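Local coordinates for putative invasin (Yersinia pseudotuberculosis IP 31758, PDB 5N40), which is an adhesin of the invasin family that probably mediates bacterial attachment, carrying a C-type lectin-like adhesion domain at the end of a rod of immunoglobulin-like domains, at residues H322-M327 and N331-S336; K130-D135 and S206-N211; R116-Q121 and W230-E235. The protein carries 1 engineered substitution. One frame throughout, in Å; residues are numbered along the deposited sequence.

Contact 1 of 3, residues H322-M327 and N331-S336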
loop_
_atom_site.group_PDB
_atom_site.type_symbol
_atom_site.label_atom_id
_atom_site.label_comp_id
_atom_site.label_asym_id
_atom_site.label_seq_id
_atom_site.Cartn_x
_atom_site.Cartn_y
_atom_site.Cartn_z
ATOM N N HIS A 322 -42.635 -26.150 4.625
ATOM C CA HIS A 322 -41.776 -25.964 5.784
ATOM C C HIS A 322 -41.393 -24.499 5.922
ATOM O O HIS A 322 -41.202 -23.789 4.929
ATOM C CB HIS A 322 -40.509 -26.817 5.685
ATOM C CG HIS A 322 -40.762 -28.292 5.728
ATOM N ND1 HIS A 322 -41.329 -28.982 4.679
ATOM C CD2 HIS A 322 -40.514 -29.211 6.692
ATOM C CE1 HIS A 322 -41.422 -30.261 4.995
ATOM N NE2 HIS A 322 -40.933 -30.427 6.210
ATOM N N PHE A 323 -41.271 -24.054 7.171
ATOM C CA PHE A 323 -40.855 -22.688 7.439
ATOM C C PHE A 323 -39.489 -22.416 6.826
ATOM O O PHE A 323 -38.615 -23.283 6.812
ATOM C CB PHE A 323 -40.777 -22.430 8.941
ATOM C CG PHE A 323 -42.110 -22.421 9.634
ATOM C CD1 PHE A 323 -42.965 -21.339 9.504
ATOM C CD2 PHE A 323 -42.492 -23.480 10.436
ATOM C CE1 PHE A 323 -44.190 -21.323 10.149
ATOM C CE2 PHE A 323 -43.716 -23.469 11.082
ATOM C CZ PHE A 323 -44.561 -22.388 10.938
ATOM N N TYR A 324 -39.314 -21.194 6.337
ATOM C CA TYR A 324 -38.011 -20.653 6.001
ATOM C C TYR A 324 -37.775 -19.431 6.879
ATOM O O TYR A 324 -38.712 -18.862 7.445
ATOM C CB TYR A 324 -37.923 -20.309 4.506
ATOM C CG TYR A 324 -39.100 -19.528 3.946
ATOM C CD1 TYR A 324 -39.218 -18.161 4.160
ATOM C CD2 TYR A 324 -40.075 -20.155 3.173
ATOM C CE1 TYR A 324 -40.278 -17.442 3.636
ATOM C CE2 TYR A 324 -41.136 -19.442 2.646
ATOM C CZ TYR A 324 -41.230 -18.086 2.879
ATOM O OH TYR A 324 -42.283 -17.361 2.362
ATOM N N VAL A 325 -36.512 -19.035 7.017
ATOM C CA VAL A 325 -36.135 -17.969 7.938
ATOM C C VAL A 325 -35.372 -16.886 7.183
ATOM O O VAL A 325 -34.445 -17.182 6.421
ATOM C CB VAL A 325 -35.295 -18.506 9.109
ATOM C CG1 VAL A 325 -35.018 -17.392 10.108
ATOM C CG2 VAL A 325 -36.004 -19.675 9.796
ATOM N N TYR A 326 -35.765 -15.634 7.411
ATOM C CA TYR A 326 -35.021 -14.455 6.974
ATOM C C TYR A 326 -33.881 -14.233 7.959
ATOM O O TYR A 326 -34.099 -13.760 9.079
ATOM C CB TYR A 326 -35.928 -13.230 6.934
ATOM C CG TYR A 326 -37.099 -13.302 5.976
ATOM C CD1 TYR A 326 -38.192 -14.112 6.243
ATOM C CD2 TYR A 326 -37.125 -12.526 4.823
ATOM C CE1 TYR A 326 -39.273 -14.166 5.375
ATOM C CE2 TYR A 326 -38.198 -12.571 3.950
ATOM C CZ TYR A 326 -39.269 -13.391 4.232
ATOM O OH TYR A 326 -40.338 -13.439 3.367
ATOM N N MET A 327 -32.653 -14.561 7.559
ATOM C CA MET A 327 -31.542 -14.448 8.494
ATOM C C MET A 327 -31.033 -13.018 8.641
ATOM O O MET A 327 -30.110 -12.781 9.431
ATOM C CB MET A 327 -30.412 -15.392 8.068
ATOM C CG MET A 327 -30.792 -16.862 8.189
ATOM S SD MET A 327 -31.271 -17.332 9.868
ATOM C CE MET A 327 -29.715 -17.217 10.733
ATOM N N ASN A 331 -37.232 -13.113 11.032
ATOM C CA ASN A 331 -38.594 -13.482 10.679
ATOM C C ASN A 331 -38.615 -14.845 9.992
ATOM O O ASN A 331 -37.640 -15.267 9.369
ATOM C CB ASN A 331 -39.206 -12.417 9.767
ATOM C CG ASN A 331 -39.219 -11.042 10.406
ATOM O OD1 ASN A 331 -38.890 -10.042 9.768
ATOM N ND2 ASN A 331 -39.593 -10.988 11.678
ATOM N N TYR A 332 -39.743 -15.541 10.117
ATOM C CA TYR A 332 -39.906 -16.848 9.495
ATOM C C TYR A 332 -41.322 -16.973 8.962
ATOM O O TYR A 332 -42.246 -16.327 9.463
ATOM C CB TYR A 332 -39.608 -17.993 10.472
ATOM C CG TYR A 332 -40.429 -17.964 11.740
ATOM C CD1 TYR A 332 -40.082 -17.131 12.798
ATOM C CD2 TYR A 332 -41.547 -18.776 11.885
ATOM C CE1 TYR A 332 -40.830 -17.105 13.963
ATOM C CE2 TYR A 332 -42.299 -18.757 13.047
ATOM C CZ TYR A 332 -41.936 -17.921 14.081
ATOM O OH TYR A 332 -42.684 -17.902 15.238
ATOM N N ALA A 333 -41.490 -17.811 7.943
ATOM C CA ALA A 333 -42.768 -17.891 7.246
ATOM C C ALA A 333 -42.774 -19.119 6.346
ATOM O O ALA A 333 -41.809 -19.888 6.296
ATOM C CB ALA A 333 -43.033 -16.615 6.446
ATOM N N TYR A 334 -43.900 -19.313 5.660
ATOM C CA TYR A 334 -44.041 -20.320 4.620
ATOM C C TYR A 334 -44.890 -19.716 3.508
ATOM O O TYR A 334 -45.424 -18.611 3.640
ATOM C CB TYR A 334 -44.666 -21.611 5.158
ATOM C CG TYR A 334 -46.109 -21.455 5.576
ATOM C CD1 TYR A 334 -46.441 -20.998 6.846
ATOM C CD2 TYR A 334 -47.141 -21.764 4.698
ATOM C CE1 TYR A 334 -47.766 -20.853 7.230
ATOM C CE2 TYR A 334 -48.466 -21.623 5.072
ATOM C CZ TYR A 334 -48.772 -21.166 6.338
ATOM O OH TYR A 334 -50.090 -21.027 6.709
ATOM N N ASN A 335 -45.006 -20.441 2.396
ATOM C CA ASN A 335 -45.722 -19.931 1.226
ATOM C C ASN A 335 -46.466 -21.084 0.559
ATOM O O ASN A 335 -45.877 -21.848 -0.213
ATOM C CB ASN A 335 -44.766 -19.256 0.251
ATOM C CG ASN A 335 -45.485 -18.638 -0.928
ATOM O OD1 ASN A 335 -45.117 -18.865 -2.079
ATOM N ND2 ASN A 335 -46.530 -17.862 -0.648
ATOM N N SER A 336 -47.763 -21.192 0.849
ATOM C CA SER A 336 -48.594 -22.201 0.203
ATOM C C SER A 336 -48.939 -21.800 -1.226
ATOM O O SER A 336 -48.932 -22.642 -2.130
ATOM C CB SER A 336 -49.874 -22.423 1.010
ATOM O OG SER A 336 -49.577 -22.730 2.361
#
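A short antiparallel beta hairpin of the adhesion domain pairs Tyr-324 with Ala-333 and Val-325 with Tyr-332. Tyr-324 and Ala-333 form the hydrogen-bonded pair: Tyr-324 N gives to Ala-333 O at 2.8 Å, and Ala-333 N returns a bond to Tyr-324 O at 3.0 Å. A third bond, Tyr-326 N to Asn-331 O at 2.7 Å, lies next to the connecting loop. Val-325 and Tyr-332 are the non-hydrogen-bonded pair, and their side chains touch through CG2 of Val-325 and CB of Tyr-332.

Tyr-324 holds CG between its backbone N and carbonyl carbon (chi1 47°), which folds the ring back over the neighbouring strand. Ala-333 O therefore sits over the ring centre, 3.5 Å above its plane, while CE1 of Tyr-324 meets the Ala-333 methyl. On the Val-325 face, Tyr-332 and Phe-323 make a T-shaped pair, the tyrosine edge toward the phenylalanine face, with planes at 77° and centroids 5.6 Å apart. CE1 of Phe-323 also reaches CD1 of Tyr-334 at 4.0 Å. The Val-325 side chain packs on Leu-287 of helix 284-293, and backbone bonds to Ser-313 and Tyr-311 tie strand 321-325 into the small antiparallel sheet of a C-type lectin-like fold.

Contact 2 of 3, residues K130-D135 and S206-N211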
loop_
_atom_site.group_PDB
_atom_site.type_symbol
_atom_site.label_atom_id
_atom_site.label_comp_id
_atom_site.label_asym_id
_atom_site.label_seq_id
_atom_site.Cartn_x
_atom_site.Cartn_y
_atom_site.Cartn_z
ATOM N N LYS A 130 19.049 -0.087 -1.381
ATOM C CA LYS A 130 20.495 -0.204 -1.378
ATOM C C LYS A 130 21.034 0.436 -2.645
ATOM O O LYS A 130 20.393 0.392 -3.701
ATOM C CB LYS A 130 20.937 -1.664 -1.295
ATOM C CG LYS A 130 20.459 -2.351 -0.017
ATOM C CD LYS A 130 20.697 -3.836 -0.042
ATOM C CE LYS A 130 20.221 -4.486 1.250
ATOM N NZ LYS A 130 20.390 -5.957 1.180
ATOM N N TYR A 131 22.222 1.018 -2.542
ATOM C CA TYR A 131 22.834 1.605 -3.724
ATOM C C TYR A 131 23.011 0.529 -4.783
ATOM O O TYR A 131 23.414 -0.602 -4.489
ATOM C CB TYR A 131 24.171 2.256 -3.381
ATOM C CG TYR A 131 24.028 3.422 -2.438
ATOM C CD1 TYR A 131 23.237 4.514 -2.770
ATOM C CD2 TYR A 131 24.661 3.429 -1.211
ATOM C CE1 TYR A 131 23.079 5.578 -1.905
ATOM C CE2 TYR A 131 24.521 4.495 -0.344
ATOM C CZ TYR A 131 23.731 5.569 -0.699
ATOM O OH TYR A 131 23.585 6.624 0.162
ATOM N N LYS A 132 22.695 0.890 -6.020
ATOM C CA LYS A 132 22.471 -0.096 -7.065
ATOM C C LYS A 132 23.652 -1.052 -7.201
ATOM O O LYS A 132 24.809 -0.630 -7.327
ATOM C CB LYS A 132 22.203 0.617 -8.393
ATOM C CG LYS A 132 21.867 -0.321 -9.526
ATOM C CD LYS A 132 21.253 0.411 -10.700
ATOM C CE LYS A 132 19.815 0.860 -10.424
ATOM N NZ LYS A 132 19.242 1.611 -11.592
ATOM N N SER A 133 23.333 -2.349 -7.191
ATOM C CA SER A 133 24.266 -3.459 -7.363
ATOM C C SER A 133 25.192 -3.642 -6.170
ATOM O O SER A 133 26.195 -4.349 -6.279
ATOM C CB SER A 133 25.094 -3.313 -8.646
ATOM O OG SER A 133 26.188 -2.420 -8.475
ATOM N N THR A 134 24.878 -3.036 -5.024
ATOM C CA THR A 134 25.672 -3.203 -3.813
ATOM C C THR A 134 24.772 -3.645 -2.671
ATOM O O THR A 134 23.545 -3.696 -2.794
ATOM C CB THR A 134 26.395 -1.911 -3.397
ATOM O OG1 THR A 134 25.481 -1.047 -2.709
ATOM C CG2 THR A 134 27.002 -1.188 -4.609
ATOM N N ASP A 135 25.406 -3.943 -1.538
ATOM C CA ASP A 135 24.693 -4.258 -0.306
ATOM C C ASP A 135 24.753 -3.103 0.692
ATOM O O ASP A 135 24.531 -3.308 1.891
ATOM C CB ASP A 135 25.253 -5.540 0.315
ATOM C CG ASP A 135 24.321 -6.139 1.362
ATOM O OD1 ASP A 135 23.166 -6.476 1.011
ATOM O OD2 ASP A 135 24.740 -6.273 2.532
ATOM N N SER A 206 14.859 8.173 -7.772
ATOM C CA SER A 206 15.697 7.876 -8.929
ATOM C C SER A 206 14.914 7.268 -10.082
ATOM O O SER A 206 15.452 7.179 -11.191
ATOM C CB SER A 206 16.795 6.903 -8.533
ATOM O OG SER A 206 16.198 5.717 -8.040
ATOM N N GLY A 207 13.686 6.824 -9.842
ATOM C CA GLY A 207 12.920 6.086 -10.821
ATOM C C GLY A 207 13.055 4.586 -10.701
ATOM O O GLY A 207 12.382 3.851 -11.438
ATOM N N ASP A 208 13.922 4.112 -9.815
ATOM C CA ASP A 208 13.992 2.694 -9.500
ATOM C C ASP A 208 12.740 2.277 -8.736
ATOM O O ASP A 208 12.239 3.024 -7.892
ATOM C CB ASP A 208 15.251 2.415 -8.686
ATOM C CG ASP A 208 16.519 2.662 -9.489
ATOM O OD1 ASP A 208 16.717 1.930 -10.480
ATOM O OD2 ASP A 208 17.283 3.605 -9.156
ATOM N N MET A 209 12.212 1.097 -9.065
ATOM C CA MET A 209 10.911 0.668 -8.565
ATOM C C MET A 209 10.919 -0.822 -8.256
ATOM O O MET A 209 11.758 -1.582 -8.745
ATOM C CB MET A 209 9.796 0.948 -9.580
ATOM C CG MET A 209 9.788 2.356 -10.140
ATOM S SD MET A 209 8.640 2.535 -11.512
ATOM C CE MET A 209 9.279 1.388 -12.712
ATOM N N GLU A 210 9.939 -1.236 -7.455
ATOM C CA GLU A 210 9.691 -2.645 -7.180
ATOM C C GLU A 210 8.240 -2.774 -6.742
ATOM O O GLU A 210 7.689 -1.849 -6.142
ATOM C CB GLU A 210 10.641 -3.189 -6.104
ATOM C CG GLU A 210 10.479 -4.674 -5.824
ATOM C CD GLU A 210 10.628 -5.515 -7.073
ATOM O OE1 GLU A 210 9.631 -5.685 -7.812
ATOM O OE2 GLU A 210 11.757 -5.984 -7.334
ATOM N N ASN A 211 7.630 -3.924 -7.059
ATOM C CA ASN A 211 6.216 -4.193 -6.808
ATOM C C ASN A 211 6.032 -5.219 -5.699
ATOM O O ASN A 211 6.878 -6.091 -5.485
ATOM C CB ASN A 211 5.512 -4.746 -8.054
ATOM C CG ASN A 211 5.442 -3.754 -9.189
ATOM O OD1 ASN A 211 5.421 -2.549 -8.976
ATOM N ND2 ASN A 211 5.381 -4.266 -10.413
HETATM O O HOH W 1 18.518 4.643 -11.528
#
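Lys-132 and Asp-208 meet across two backbones that stay well apart, their CA atoms 9.3 Å from each other. Strand 123-131 ends here in a type II beta turn from Tyr-131 to Thr-134, closed by Thr-134 N to Tyr-131 O. The same carbonyl accepts a second bond, from Thr-134 OG1. In the other segment, the loop at Ser-206 and Gly-207 leads into strand 209-217.

One ion pair spans the gap. Lys-132 starts out with CG anti to its backbone N (chi1 -176°), then bends at chi3 (-73°), which swings CE and NZ across to the aspartate. NZ meets OD1 of Asp-208 at 2.8 Å on the syn side, 19° out of the carboxylate plane, and Lys-132 CE lies 3.3 Å from the same oxygen. A water bridges the pair, accepting from Lys-132 NZ at 3.1 Å and donating to Asp-208 OD2 at 2.9 Å.

Asp-208 is itself well anchored. Ser-206 OG donates to Asp-208 OD2 at 2.6 Å, on the anti side, and the backbone N of Val-106 donates to that oxygen as well. With OD1 taken by the lysine and OD2 by serine, amide and water, the carboxylate's rotation is fixed and its negative charge is probably favoured. The contact is thus a water-bridged salt bridge at the surface of the immunoglobulin-like domain, whose hold rests on charge and not on apolar burial.

Contact 3 of 3, residues R116-Q121 and W230-E235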
loop_
_atom_site.group_PDB
_atom_site.type_symbol
_atom_site.label_atom_id
_atom_site.label_comp_id
_atom_site.label_asym_id
_atom_site.label_seq_id
_atom_site.Cartn_x
_atom_site.Cartn_y
_atom_site.Cartn_z
ATOM N N ARG A 116 -1.480 -11.368 2.677
ATOM C CA ARG A 116 -2.931 -11.496 2.614
ATOM C C ARG A 116 -3.494 -11.447 4.023
ATOM O O ARG A 116 -3.158 -12.292 4.858
ATOM C CB ARG A 116 -3.343 -12.798 1.923
ATOM C CG ARG A 116 -4.852 -12.998 1.873
ATOM C CD ARG A 116 -5.241 -14.275 1.165
ATOM N NE ARG A 116 -6.683 -14.446 1.231
ATOM C CZ ARG A 116 -7.322 -15.603 1.098
ATOM N NH1 ARG A 116 -6.642 -16.727 0.893
ATOM N NH2 ARG A 116 -8.642 -15.632 1.187
ATOM N N LYS A 117 -4.351 -10.464 4.280
ATOM C CA LYS A 117 -5.023 -10.341 5.562
ATOM C C LYS A 117 -6.488 -10.023 5.294
ATOM O O LYS A 117 -6.945 -10.042 4.147
ATOM C CB LYS A 117 -4.349 -9.278 6.443
ATOM C CG LYS A 117 -2.895 -9.575 6.805
ATOM C CD LYS A 117 -2.391 -8.620 7.895
ATOM C CE LYS A 117 -0.912 -8.857 8.232
ATOM N NZ LYS A 117 -0.411 -8.030 9.385
ATOM N N ASN A 118 -7.230 -9.759 6.363
ATOM C CA ASN A 118 -8.647 -9.440 6.277
ATOM C C ASN A 118 -8.847 -7.933 6.336
ATOM O O ASN A 118 -8.107 -7.219 7.018
ATOM C CB ASN A 118 -9.436 -10.089 7.419
ATOM C CG ASN A 118 -9.222 -11.584 7.501
ATOM O OD1 ASN A 118 -9.205 -12.278 6.484
ATOM N ND2 ASN A 118 -9.044 -12.092 8.723
ATOM N N ILE A 119 -9.878 -7.456 5.637
ATOM C CA ILE A 119 -10.263 -6.057 5.770
ATOM C C ILE A 119 -10.452 -5.742 7.245
ATOM O O ILE A 119 -11.128 -6.478 7.973
ATOM C CB ILE A 119 -11.532 -5.761 4.952
ATOM C CG1 ILE A 119 -11.207 -5.769 3.458
ATOM C CG2 ILE A 119 -12.129 -4.404 5.346
ATOM C CD1 ILE A 119 -12.424 -5.631 2.552
ATOM N N GLY A 120 -9.844 -4.639 7.690
ATOM C CA GLY A 120 -9.787 -4.266 9.085
ATOM C C GLY A 120 -8.418 -4.464 9.704
ATOM O O GLY A 120 -8.081 -3.776 10.676
ATOM N N GLN A 121 -7.636 -5.401 9.178
ATOM C CA GLN A 121 -6.259 -5.595 9.594
ATOM C C GLN A 121 -5.346 -4.697 8.760
ATOM O O GLN A 121 -5.749 -4.144 7.737
ATOM C CB GLN A 121 -5.849 -7.059 9.442
ATOM C CG GLN A 121 -6.608 -8.028 10.326
ATOM C CD GLN A 121 -6.131 -9.452 10.142
ATOM O OE1 GLN A 121 -6.313 -10.052 9.081
ATOM N NE2 GLN A 121 -5.504 -10.002 11.175
ATOM N N TRP A 230 -11.553 -12.371 -3.021
ATOM C CA TRP A 230 -10.761 -12.844 -1.889
ATOM C C TRP A 230 -11.544 -12.595 -0.603
ATOM O O TRP A 230 -11.855 -11.442 -0.286
ATOM C CB TRP A 230 -9.419 -12.123 -1.838
ATOM C CG TRP A 230 -8.559 -12.330 -3.038
ATOM C CD1 TRP A 230 -8.486 -11.540 -4.153
ATOM C CD2 TRP A 230 -7.622 -13.389 -3.234
ATOM N NE1 TRP A 230 -7.563 -12.052 -5.033
ATOM C CE2 TRP A 230 -7.020 -13.188 -4.492
ATOM C CE3 TRP A 230 -7.241 -14.497 -2.470
ATOM C CZ2 TRP A 230 -6.058 -14.055 -5.001
ATOM C CZ3 TRP A 230 -6.284 -15.352 -2.974
ATOM C CH2 TRP A 230 -5.704 -15.129 -4.228
ATOM N N GLY A 231 -11.839 -13.660 0.158
ATOM C CA GLY A 231 -12.759 -13.548 1.275
ATOM C C GLY A 231 -12.331 -14.355 2.488
ATOM O O GLY A 231 -11.426 -15.189 2.420
ATOM N N ASN A 232 -13.013 -14.089 3.611
ATOM C CA ASN A 232 -12.808 -14.846 4.847
ATOM C C ASN A 232 -14.136 -15.139 5.530
ATOM O O ASN A 232 -14.242 -15.083 6.757
ATOM C CB ASN A 232 -11.887 -14.101 5.815
ATOM C CG ASN A 232 -12.510 -12.824 6.342
ATOM O OD1 ASN A 232 -13.138 -12.076 5.592
ATOM N ND2 ASN A 232 -12.349 -12.568 7.641
ATOM N N MET A 233 -15.160 -15.470 4.749
ATOM C CA MET A 233 -16.472 -15.757 5.315
ATOM C C MET A 233 -16.365 -16.878 6.345
ATOM O O MET A 233 -15.582 -17.815 6.184
ATOM C CB MET A 233 -17.444 -16.154 4.203
ATOM C CG MET A 233 -18.857 -16.463 4.659
ATOM S SD MET A 233 -19.892 -17.050 3.310
ATOM C CE MET A 233 -19.803 -15.614 2.235
ATOM N N ALA A 234 -17.156 -16.773 7.414
ATOM C CA ALA A 234 -17.208 -17.841 8.410
ATOM C C ALA A 234 -17.591 -19.161 7.752
ATOM O O ALA A 234 -18.612 -19.255 7.064
ATOM C CB ALA A 234 -18.215 -17.499 9.506
ATOM N N GLU A 235 -16.775 -20.192 7.981
ATOM C CA GLU A 235 -17.081 -21.506 7.420
ATOM C C GLU A 235 -18.236 -22.160 8.163
ATOM O O GLU A 235 -19.058 -22.856 7.554
ATOM C CB GLU A 235 -15.854 -22.411 7.482
ATOM C CG GLU A 235 -14.687 -21.967 6.615
ATOM C CD GLU A 235 -14.942 -22.116 5.123
ATOM O OE1 GLU A 235 -15.895 -22.827 4.737
ATOM O OE2 GLU A 235 -14.182 -21.520 4.330
#
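Arg-116 reaches Trp-230 with a side chain extended from CG to NE, starting with CG anti to the backbone N (chi1 178°). Its guanidinium arrives at the edge of the indole: CE3 of Trp-230 lies 3.7 Å above the guanidinium plane, over its centre, and the two planes are 67° apart. This is an edge of the ring set against a flat cation, not a parallel stack. NH2 of Arg-116 comes to 3.1 Å from Gly-231 O, near the guanidinium plane; the same nitrogen is in a salt bridge with Asp-223.

Strand 116-118 is an edge strand of the immunoglobulin-like domain, parallel to strand 209-217, while 230-235 lies in the loop between strand 209-217 and strand 236-239, consistent with a place where the immunoglobulin-like and adhesion domains meet. The Asn-118 amide lies over that of Asn-232, their planes 23° apart, with OD1 of Asn-118 3.3 Å from CB of Asn-232. The hydrogen bond of Asn-118 OD1 is with ND2 of Asn-217, the residue that also takes Arg-116 NE. From Asn-118 the chain enters a type II turn closed by Gln-121 N to Asn-118 O, and Gln-121 OE1 accepts from Asn-118 N at 2.9 Å.

Overall arrangement
All three contacts lie at the surface, yet they differ in kind. Contact 1 joins neighbouring strands in the adhesion domain, through backbone bonds and aromatic side chains, and buries the most area. Contact 2, in the immunoglobulin-like domain, rests on a single ion pair between a turn and a loop. Contact 3 sets strand 116-118 against the loop before strand 236-239, probably where the two domains meet, using flat polar groups against an indole and an amide. Contacts 2 and 3 both reach the sheet containing strand 209-217, with centres 33 Å apart. Contact 1 is about 62 Å from contact 2, centre to centre, on the opposite side of the chain's centre.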